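Local structure of putative 4-hydroxybenzoyl-CoA thioesterase (Geobacillus stearothermophilus, 2OIW) at residues F31-F42 with A100-N108. The protein probably hydrolyses acyl-CoA thioesters, as a predicted hotdog-fold thioesterase related to 4-hydroxybenzoyl-CoA thioesterase. Sequence-based numbering, arbitrary orientation. Where two conformers were deposited one is given.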
ATOM      1  N   PHE A  31       4.901   9.718  -6.825  1.00 18.12           N
ATOM      2  CA  PHE A  31       4.414  10.922  -7.530  1.00 19.09           C
ATOM      3  C   PHE A  31       3.464  11.726  -6.658  1.00 19.14           C
ATOM      4  O   PHE A  31       3.581  12.942  -6.586  1.00 21.06           O
ATOM      5  CB  PHE A  31       3.704  10.564  -8.853  1.00 18.17           C
ATOM      6  CG  PHE A  31       4.644  10.328 -10.010  1.00 18.84           C
ATOM      7  CD1 PHE A  31       5.812  11.084 -10.158  1.00 19.05           C
ATOM      8  CD2 PHE A  31       4.331   9.380 -10.968  1.00 17.89           C
ATOM      9  CE1 PHE A  31       6.657  10.875 -11.249  1.00 20.15           C
ATOM     10  CE2 PHE A  31       5.148   9.158 -12.051  1.00 18.85           C
ATOM     11  CZ  PHE A  31       6.317   9.889 -12.202  1.00 18.47           C
ATOM     12  N   GLU A  32       2.533  11.063  -5.983  1.00 19.42           N
ATOM     13  CA  GLU A  32       1.648  11.807  -5.066  1.00 19.43           C
ATOM     14  C   GLU A  32       2.428  12.429  -3.898  1.00 18.77           C
ATOM     15  O   GLU A  32       2.108  13.524  -3.435  1.00 18.16           O
ATOM     16  CB  GLU A  32       0.509  10.911  -4.542  1.00 18.70           C
ATOM     17  CG  GLU A  32      -0.553  11.707  -3.710  1.00 20.27           C
ATOM     18  CD  GLU A  32      -1.539  10.776  -3.016  1.00 22.88           C
ATOM     19  OE1 GLU A  32      -1.069   9.960  -2.201  1.00 25.27           O
ATOM     20  OE2 GLU A  32      -2.758  10.816  -3.333  1.00 27.28           O
ATOM     21  N   ALA A  33       3.441  11.715  -3.404  1.00 17.91           N
ATOM     22  CA  ALA A  33       4.330  12.269  -2.378  1.00 17.93           C
ATOM     23  C   ALA A  33       5.030  13.569  -2.894  1.00 18.14           C
ATOM     24  O   ALA A  33       5.132  14.552  -2.181  1.00 18.47           O
ATOM     25  CB  ALA A  33       5.371  11.186  -1.941  1.00 17.88           C
ATOM     26  N   GLY A  34       5.496  13.565  -4.139  1.00 18.71           N
ATOM     27  CA  GLY A  34       6.092  14.758  -4.782  1.00 18.45           C
ATOM     28  C   GLY A  34       5.169  15.959  -4.989  1.00 18.23           C
ATOM     29  O   GLY A  34       5.641  17.085  -5.167  1.00 18.65           O
ATOM     30  N   ARG A  35       3.861  15.726  -4.978  1.00 19.07           N
ATOM     31  CA  ARG A  35       2.835  16.807  -5.072  1.00 19.36           C
ATOM     32  C   ARG A  35       2.556  17.560  -3.742  1.00 20.22           C
ATOM     33  O   ARG A  35       1.791  18.546  -3.703  1.00 19.93           O
ATOM     34  CB  ARG A  35       1.543  16.215  -5.641  1.00 19.40           C
ATOM     35  CG  ARG A  35       1.712  15.625  -7.048  1.00 17.55           C
ATOM     36  CD  ARG A  35       0.462  14.881  -7.487  1.00 20.86           C
ATOM     37  NE  ARG A  35       0.778  14.004  -8.610  1.00 18.41           N
ATOM     38  CZ  ARG A  35       0.269  12.794  -8.771  1.00 23.04           C
ATOM     39  NH1 ARG A  35      -0.577  12.299  -7.869  1.00 22.47           N
ATOM     40  NH2 ARG A  35       0.638  12.071  -9.822  1.00 21.93           N
ATOM     41  N   HIS A  36       3.198  17.113  -2.659  1.00 20.00           N
ATOM     42  CA  HIS A  36       3.013  17.682  -1.313  1.00 21.21           C
ATOM     43  C   HIS A  36       2.982  19.222  -1.245  1.00 22.10           C
ATOM     44  O   HIS A  36       2.040  19.811  -0.701  1.00 21.87           O
ATOM     45  CB  HIS A  36       4.135  17.167  -0.395  1.00 21.44           C
ATOM     46  CG  HIS A  36       3.919  17.470   1.053  1.00 23.31           C
ATOM     47  ND1 HIS A  36       3.038  16.753   1.840  1.00 23.95           N
ATOM     48  CD2 HIS A  36       4.467  18.411   1.858  1.00 22.61           C
ATOM     49  CE1 HIS A  36       3.066  17.237   3.071  1.00 23.75           C
ATOM     50  NE2 HIS A  36       3.913  18.253   3.104  1.00 22.12           N
ATOM     51  N   GLU A  37       4.028  19.865  -1.770  1.00 22.23           N
ATOM     52  CA  GLU A  37       4.088  21.338  -1.790  1.00 23.19           C
ATOM     53  C   GLU A  37       2.947  21.995  -2.593  1.00 22.28           C
ATOM     54  O   GLU A  37       2.499  23.082  -2.277  1.00 22.10           O
ATOM     55  CB  GLU A  37       5.436  21.808  -2.325  1.00 23.49           C
ATOM     56  CG  GLU A  37       6.628  21.425  -1.445  1.00 26.65           C
ATOM     57  CD  GLU A  37       6.476  21.848   0.015  1.00 30.65           C
ATOM     58  OE1 GLU A  37       5.895  22.927   0.300  1.00 30.62           O
ATOM     59  OE2 GLU A  37       6.973  21.104   0.889  1.00 33.37           O
ATOM     60  N   ILE A  38       2.481  21.309  -3.620  1.00 22.00           N
ATOM     61  CA  ILE A  38       1.346  21.771  -4.383  1.00 21.57           C
ATOM     62  C   ILE A  38       0.097  21.689  -3.536  1.00 20.85           C
ATOM     63  O   ILE A  38      -0.629  22.671  -3.452  1.00 21.46           O
ATOM     64  CB  ILE A  38       1.183  21.010  -5.728  1.00 21.65           C
ATOM     65  CG1 ILE A  38       2.337  21.394  -6.671  1.00 22.46           C
ATOM     66  CG2 ILE A  38      -0.170  21.354  -6.391  1.00 20.15           C
ATOM     67  CD1 ILE A  38       2.506  20.470  -7.920  1.00 21.76           C
ATOM     68  N   PHE A  39      -0.175  20.535  -2.931  1.00 20.19           N
ATOM     69  CA  PHE A  39      -1.309  20.391  -2.003  1.00 20.13           C
ATOM     70  C   PHE A  39      -1.261  21.495  -0.930  1.00 20.47           C
ATOM     71  O   PHE A  39      -2.297  22.072  -0.568  1.00 20.51           O
ATOM     72  CB  PHE A  39      -1.320  18.997  -1.342  1.00 19.99           C
ATOM     73  CG  PHE A  39      -1.495  17.858  -2.318  1.00 19.25           C
ATOM     74  CD1 PHE A  39      -2.048  18.063  -3.587  1.00 20.44           C
ATOM     75  CD2 PHE A  39      -1.128  16.569  -1.965  1.00 22.04           C
ATOM     76  CE1 PHE A  39      -2.214  17.003  -4.468  1.00 20.57           C
ATOM     77  CE2 PHE A  39      -1.290  15.506  -2.849  1.00 18.66           C
ATOM     78  CZ  PHE A  39      -1.819  15.732  -4.101  1.00 20.67           C
ATOM     79  N   LYS A  40      -0.057  21.805  -0.458  1.00 19.49           N
ATOM     80  CA  LYS A  40       0.095  22.758   0.630  1.00 21.10           C
ATOM     81  C   LYS A  40      -0.310  24.178   0.201  1.00 20.45           C
ATOM     82  O   LYS A  40      -0.761  24.966   1.035  1.00 20.35           O
ATOM     83  CB  LYS A  40       1.520  22.717   1.196  1.00 20.53           C
ATOM     84  CG  LYS A  40       1.623  23.197   2.623  1.00 23.47           C
ATOM     85  CD  LYS A  40       3.077  23.277   3.094  1.00 24.69           C
ATOM     86  CE  LYS A  40       3.170  23.750   4.541  1.00 29.74           C
ATOM     87  NZ  LYS A  40       2.383  25.034   4.801  1.00 33.98           N
ATOM     88  N   LEU A  41      -0.192  24.492  -1.093  1.00 19.75           N
ATOM     89  CA  LEU A  41      -0.608  25.817  -1.590  1.00 19.50           C
ATOM     90  C   LEU A  41      -2.133  26.033  -1.556  1.00 19.64           C
ATOM     91  O   LEU A  41      -2.615  27.151  -1.281  1.00 18.25           O
ATOM     92  CB  LEU A  41      -0.062  26.070  -2.986  1.00 19.48           C
ATOM     93  CG  LEU A  41       1.464  26.196  -3.075  1.00 19.04           C
ATOM     94  CD1 LEU A  41       1.901  26.158  -4.519  1.00 19.64           C
ATOM     95  CD2 LEU A  41       1.983  27.480  -2.402  1.00 20.95           C
ATOM     96  N   PHE A  42      -2.865  24.949  -1.802  1.00 18.66           N
ATOM     97  CA  PHE A  42      -4.332  24.899  -1.757  1.00 19.93           C
ATOM     98  C   PHE A  42      -4.925  24.704  -0.367  1.00 20.13           C
ATOM     99  O   PHE A  42      -6.022  25.188  -0.099  1.00 20.46           O
ATOM    100  CB  PHE A  42      -4.842  23.795  -2.688  1.00 19.32           C
ATOM    101  CG  PHE A  42      -4.662  24.131  -4.120  1.00 22.37           C
ATOM    102  CD1 PHE A  42      -5.613  24.897  -4.792  1.00 23.10           C
ATOM    103  CD2 PHE A  42      -3.500  23.765  -4.795  1.00 23.87           C
ATOM    104  CE1 PHE A  42      -5.423  25.243  -6.129  1.00 22.04           C
ATOM    105  CE2 PHE A  42      -3.315  24.107  -6.121  1.00 25.62           C
ATOM    106  CZ  PHE A  42      -4.281  24.855  -6.782  1.00 22.77           C
ATOM    107  N   ALA A 100      11.070   7.013 -14.457  1.00 17.45           N
ATOM    108  CA  ALA A 100       9.619   7.123 -14.645  1.00 18.21           C
ATOM    109  C   ALA A 100       9.252   8.546 -14.969  1.00 18.33           C
ATOM    110  O   ALA A 100       9.822   9.474 -14.391  1.00 18.60           O
ATOM    111  CB  ALA A 100       8.865   6.674 -13.397  1.00 17.88           C
ATOM    112  N   LYS A 101       8.344   8.717 -15.930  1.00 18.54           N
ATOM    113  CA  LYS A 101       7.858  10.036 -16.310  1.00 18.96           C
ATOM    114  C   LYS A 101       6.350  10.010 -16.207  1.00 19.89           C
ATOM    115  O   LYS A 101       5.731   9.029 -16.612  1.00 20.83           O
ATOM    116  CB  LYS A 101       8.264  10.365 -17.736  1.00 19.28           C
ATOM    117  CG  LYS A 101       9.772  10.361 -17.963  1.00 21.97           C
ATOM    118  CD  LYS A 101      10.114  10.813 -19.381  1.00 27.68           C
ATOM    119  CE  LYS A 101       9.664   9.799 -20.422  1.00 29.34           C
ATOM    120  NZ  LYS A 101      10.411   9.951 -21.710  1.00 35.66           N
ATOM    121  N   GLY A 102       5.754  11.075 -15.672  1.00 19.89           N
ATOM    122  CA  GLY A 102       4.330  11.080 -15.427  1.00 19.22           C
ATOM    123  C   GLY A 102       3.724  12.420 -15.755  1.00 19.60           C
ATOM    124  O   GLY A 102       4.398  13.457 -15.758  1.00 18.70           O
ATOM    125  N   ARG A 103       2.428  12.386 -16.008  1.00 19.68           N
ATOM    126  CA  ARG A 103       1.605  13.584 -16.039  1.00 20.88           C
ATOM    127  C   ARG A 103       0.332  13.311 -15.247  1.00 20.62           C
ATOM    128  O   ARG A 103      -0.229  12.196 -15.298  1.00 20.39           O
ATOM    129  CB  ARG A 103       1.221  13.906 -17.490  1.00 22.00           C
ATOM    130  CG  ARG A 103       1.863  15.131 -18.083  1.00 26.82           C
ATOM    131  CD  ARG A 103       1.532  15.260 -19.554  1.00 28.84           C
ATOM    132  NE  ARG A 103       2.538  16.097 -20.211  1.00 33.37           N
ATOM    133  CZ  ARG A 103       3.641  15.643 -20.817  1.00 33.33           C
ATOM    134  NH1 ARG A 103       3.896  14.340 -20.863  1.00 31.32           N
ATOM    135  NH2 ARG A 103       4.491  16.507 -21.387  1.00 32.27           N
ATOM    136  N   SER A 104      -0.146  14.337 -14.547  1.00 19.21           N
ATOM    137  CA  SER A 104      -1.413  14.243 -13.832  1.00 18.63           C
ATOM    138  C   SER A 104      -2.186  15.549 -13.897  1.00 18.23           C
ATOM    139  O   SER A 104      -1.603  16.651 -13.945  1.00 16.75           O
ATOM    140  CB  SER A 104      -1.201  13.821 -12.370  1.00 18.64           C
ATOM    141  OG  SER A 104      -0.216  14.628 -11.756  1.00 20.91           O
ATOM    142  N   VAL A 105      -3.501  15.423 -13.924  1.00 17.46           N
ATOM    143  CA  VAL A 105      -4.373  16.601 -13.984  1.00 18.17           C
ATOM    144  C   VAL A 105      -5.229  16.551 -12.718  1.00 18.32           C
ATOM    145  O   VAL A 105      -5.828  15.516 -12.400  1.00 18.09           O
ATOM    146  CB  VAL A 105      -5.268  16.575 -15.256  1.00 18.24           C
ATOM    147  CG1 VAL A 105      -6.130  17.856 -15.375  1.00 19.20           C
ATOM    148  CG2 VAL A 105      -4.425  16.338 -16.539  1.00 18.90           C
ATOM    149  N   TYR A 106      -5.242  17.656 -11.997  1.00 19.07           N
ATOM    150  CA  TYR A 106      -5.995  17.811 -10.760  1.00 19.40           C
ATOM    151  C   TYR A 106      -6.991  18.940 -10.949  1.00 20.65           C
ATOM    152  O   TYR A 106      -6.735  19.858 -11.711  1.00 21.43           O
ATOM    153  CB  TYR A 106      -5.031  18.182  -9.648  1.00 19.59           C
ATOM    154  CG  TYR A 106      -4.423  17.005  -8.913  1.00 18.57           C
ATOM    155  CD1 TYR A 106      -3.300  16.361  -9.403  1.00 17.89           C
ATOM    156  CD2 TYR A 106      -4.976  16.546  -7.705  1.00 16.76           C
ATOM    157  CE1 TYR A 106      -2.751  15.258  -8.721  1.00 20.22           C
ATOM    158  CE2 TYR A 106      -4.416  15.454  -7.017  1.00 18.56           C
ATOM    159  CZ  TYR A 106      -3.304  14.822  -7.526  1.00 17.52           C
ATOM    160  OH  TYR A 106      -2.789  13.720  -6.862  1.00 21.61           O
ATOM    161  N   VAL A 107      -8.132  18.861 -10.275  0.50 21.10           N
ATOM    162  CA  VAL A 107      -9.062  19.973 -10.247  0.50 21.35           C
ATOM    163  C   VAL A 107      -9.096  20.541  -8.831  0.50 21.62           C
ATOM    164  O   VAL A 107      -9.078  19.791  -7.852  0.50 21.87           O
ATOM    165  CB  VAL A 107     -10.483  19.586 -10.775  0.50 21.74           C
ATOM    166  CG1 VAL A 107     -11.143  18.513  -9.910  0.50 20.71           C
ATOM    167  CG2 VAL A 107     -11.377  20.818 -10.883  0.50 21.54           C
ATOM    168  N   ASN A 108      -9.082  21.866  -8.734  1.00 22.08           N
ATOM    169  CA  ASN A 108      -9.308  22.579  -7.459  1.00 22.49           C
ATOM    170  C   ASN A 108     -10.810  22.546  -7.180  1.00 23.29           C
ATOM    171  O   ASN A 108     -11.580  23.303  -7.786  1.00 23.95           O
ATOM    172  CB  ASN A 108      -8.808  24.034  -7.557  1.00 21.84           C
ATOM    173  CG  ASN A 108      -9.249  24.902  -6.363  1.00 21.56           C
ATOM    174  OD1 ASN A 108      -9.229  24.473  -5.198  1.00 20.20           O
ATOM    175  ND2 ASN A 108      -9.630  26.131  -6.657  1.00 18.79           N
TER
HETATM  176  O   HOH W   1      -4.037  12.998  -4.782  1.00 26.29           O
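Phe31 and Gly102 at one end, Phe42 and Asn108 at the other, each pair with CA atoms 7.9 Å apart, set the span over which the two short helices of 31-42 lie along strand 100-108. At the first end glycine suits the strand, since a CB here would run into Phe31 CE2; Phe31 CZ packs 3.7 Å from Gly102 N. Further along, Arg35 reaches toward the strand with its chain extended from CG to NE, and NH1 meets Tyr106 OH at 2.8 Å in a weak, bent hydrogen bond (122°). Ser104 CB and Tyr106 CE1 lie over one guanidinium face, while Glu90 of the adjoining strand pairs with Arg35 NH2 and also bonds Ser104 OG, giving the buried charge its mate. This is the hotdog fold, in which an antiparallel sheet wraps round a central helix, here broken near Arg35. Were an alanine here instead of Arg35, the Glu90 carboxylate would probably lose this countercharge and the tyrosine hydroxyl one of its partners. Phe39 meets the Tyr106 face in an offset edge-to-face pair, centroids 5.5 Å apart and planes at 63°, and a water links Tyr106 OH to Glu32 OE2, which Asn23 and Asn24 of a third subunit also bind. Asn108 sets its amide obliquely beside the Phe42 ring, Asn108 CG 3.8 Å from Phe42 CE1, while its ND2 bonds Glu117.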